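Local structure of chitinase A (Equisetum arvense, 5BUM) at residues S4-K9 with Y15-T20. The protein is probably a chitin-hydrolysing enzyme of glycosyl hydrolase family 18, represented here by its carbohydrate-binding LysM domain. Numbering follows the deposited sequence.
Sequences SYYTVK and YNIAQT. With SO4 (sulfate ion), chain C.
Strand 5-7 and helix 14-21 come closest at Y6 and I17, whose CA atoms stand 7.9 Å apart, too far for backbone bonding, so side chains bridge the gap. I17 crosses the ring of Y6 obliquely at its CD2-CE2 bond: CE2 lies 3.6 Å from I17 CD1, while Y6 CD2 is 3.8 Å from I17 CG2, so that both branches of the isoleucine touch the ring. With CG anti to the backbone N (chi1 179°), the ring extends from the strand far enough for these two carbons to meet the I17 branches. Deeper in, V8 CG2 adds a looser apolar contact of 4.3 Å with I17 CD1; branched aliphatic residues suit this buried seam, which L46 of the partner strand also lines. This is the LysM fold, a two-stranded antiparallel sheet packed against two helices, with the first strand here meeting the first helix. Tyrosine suits the margin of this core because its hydroxyl is hydrogen-bonded to D12 OD2, which also accepts a bond from K9 N. Replacing Y6 by an alanine is likely to open a gap beside I17 CD1 and CG2 and leave D12 OD2 without its hydroxyl partner. Beside the ring, a sulfate, probably from the crystallisation liquor, sits with O1 3.1 Å from Y6 OH and O4 2.7 Å from T20 OG1.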
loop_
_atom_site.group_PDB
_atom_site.type_symbol
_atom_site.label_atom_id
_atom_site.label_comp_id
_atom_site.label_asym_id
_atom_site.label_seq_id
_atom_site.Cartn_x
_atom_site.Cartn_y
_atom_site.Cartn_z
ATOM N N SER A 4 4.423 2.834 13.762
ATOM C CA SER A 4 5.685 2.829 13.007
ATOM C C SER A 4 5.588 2.134 11.667
ATOM O O SER A 4 5.006 1.085 11.596
ATOM C CB SER A 4 6.785 2.131 13.830
ATOM O OG SER A 4 8.072 2.486 13.315
ATOM N N TYR A 5 6.228 2.676 10.634
ATOM C CA TYR A 5 6.146 2.130 9.277
ATOM C C TYR A 5 7.488 1.833 8.675
ATOM O O TYR A 5 8.400 2.587 8.890
ATOM C CB TYR A 5 5.464 3.119 8.305
ATOM C CG TYR A 5 3.971 3.215 8.512
ATOM C CD1 TYR A 5 3.108 2.319 7.893
ATOM C CD2 TYR A 5 3.430 4.197 9.342
ATOM C CE1 TYR A 5 1.752 2.389 8.099
ATOM C CE2 TYR A 5 2.082 4.278 9.554
ATOM C CZ TYR A 5 1.253 3.377 8.927
ATOM O OH TYR A 5 -0.101 3.475 9.101
ATOM N N TYR A 6 7.539 0.769 7.865
ATOM C CA TYR A 6 8.648 0.451 6.997
ATOM C C TYR A 6 8.251 0.583 5.526
ATOM O O TYR A 6 7.216 0.076 5.102
ATOM C CB TYR A 6 9.145 -0.999 7.227
ATOM C CG TYR A 6 10.298 -1.333 6.300
ATOM C CD1 TYR A 6 11.558 -0.826 6.534
ATOM C CD2 TYR A 6 10.101 -2.084 5.180
ATOM C CE1 TYR A 6 12.625 -1.108 5.685
ATOM C CE2 TYR A 6 11.134 -2.375 4.309
ATOM C CZ TYR A 6 12.403 -1.904 4.568
ATOM O OH TYR A 6 13.441 -2.181 3.679
ATOM N N THR A 7 9.113 1.205 4.737
ATOM C CA THR A 7 8.852 1.456 3.341
ATOM C C THR A 7 9.512 0.454 2.431
ATOM O O THR A 7 10.736 0.390 2.345
ATOM C CB THR A 7 9.432 2.816 2.945
ATOM O OG1 THR A 7 8.702 3.848 3.628
ATOM C CG2 THR A 7 9.332 3.001 1.397
ATOM N N VAL A 8 8.726 -0.289 1.673
ATOM C CA VAL A 8 9.314 -1.305 0.803
ATOM C C VAL A 8 10.296 -0.657 -0.189
ATOM O O VAL A 8 10.049 0.431 -0.732
ATOM C CB VAL A 8 8.225 -2.118 0.102
ATOM C CG1 VAL A 8 8.826 -3.039 -0.938
ATOM C CG2 VAL A 8 7.413 -2.890 1.120
ATOM N N LYS A 9 11.443 -1.303 -0.331
ATOM C CA LYS A 9 12.450 -0.931 -1.278
ATOM C C LYS A 9 12.655 -2.115 -2.174
ATOM O O LYS A 9 12.170 -3.229 -1.922
ATOM C CB LYS A 9 13.750 -0.534 -0.592
ATOM C CG LYS A 9 13.754 0.928 -0.158
ATOM C CD LYS A 9 14.609 1.182 1.071
ATOM C CE LYS A 9 13.961 0.647 2.363
ATOM N NZ LYS A 9 13.089 1.603 3.132
ATOM N N TYR A 15 9.886 -11.780 4.891
ATOM C CA TYR A 15 10.658 -12.444 5.912
ATOM C C TYR A 15 11.712 -11.522 6.446
ATOM O O TYR A 15 11.866 -11.437 7.655
ATOM C CB TYR A 15 11.262 -13.737 5.398
ATOM C CG TYR A 15 11.966 -14.566 6.446
ATOM C CD1 TYR A 15 11.269 -15.441 7.267
ATOM C CD2 TYR A 15 13.352 -14.497 6.603
ATOM C CE1 TYR A 15 11.937 -16.208 8.223
ATOM C CE2 TYR A 15 14.012 -15.263 7.559
ATOM C CZ TYR A 15 13.303 -16.099 8.356
ATOM O OH TYR A 15 13.981 -16.838 9.300
ATOM N N ASN A 16 12.417 -10.793 5.596
ATOM C CA ASN A 16 13.538 -10.005 6.112
ATOM C C ASN A 16 13.090 -8.738 6.787
ATOM O O ASN A 16 13.764 -8.242 7.706
ATOM C CB ASN A 16 14.531 -9.640 5.016
ATOM C CG ASN A 16 15.212 -10.840 4.453
ATOM O OD1 ASN A 16 15.660 -10.844 3.316
ATOM N ND2 ASN A 16 15.291 -11.876 5.242
ATOM N N ILE A 17 12.003 -8.165 6.278
ATOM C CA ILE A 17 11.432 -6.951 6.851
ATOM C C ILE A 17 11.030 -7.263 8.271
ATOM O O ILE A 17 11.365 -6.541 9.191
ATOM C CB ILE A 17 10.199 -6.481 6.041
ATOM C CG1 ILE A 17 10.699 -5.986 4.629
ATOM C CG2 ILE A 17 9.402 -5.461 6.847
ATOM C CD1 ILE A 17 9.652 -5.578 3.617
ATOM N N ALA A 18 10.347 -8.375 8.436
ATOM C CA ALA A 18 9.921 -8.841 9.735
ATOM C C ALA A 18 11.104 -9.089 10.694
ATOM O O ALA A 18 11.113 -8.628 11.821
ATOM C CB ALA A 18 9.137 -10.128 9.540
ATOM N N GLN A 19 12.094 -9.842 10.249
ATOM C CA GLN A 19 13.300 -10.041 11.062
ATOM C C GLN A 19 13.899 -8.714 11.488
ATOM O O GLN A 19 14.176 -8.542 12.648
ATOM C CB GLN A 19 14.372 -10.781 10.299
ATOM C CG GLN A 19 14.327 -12.263 10.430
ATOM C CD GLN A 19 15.608 -12.792 9.862
ATOM O OE1 GLN A 19 16.161 -12.219 8.893
ATOM N NE2 GLN A 19 16.128 -13.847 10.464
ATOM N N THR A 20 14.083 -7.786 10.549
ATOM C CA THR A 20 14.534 -6.460 10.917
ATOM C C THR A 20 13.794 -5.820 12.124
ATOM O O THR A 20 14.428 -5.116 12.937
ATOM C CB THR A 20 14.503 -5.537 9.709
ATOM O OG1 THR A 20 15.463 -6.039 8.778
ATOM C CG2 THR A 20 14.907 -4.105 10.086
HETATM S S SO4 C . 15.254 -5.511 5.038
HETATM O O1 SO4 C . 15.429 -4.038 5.196
HETATM O O2 SO4 C . 16.556 -6.257 5.010
HETATM O O3 SO4 C . 14.504 -5.844 3.784
HETATM O O4 SO4 C . 14.509 -5.906 6.254
#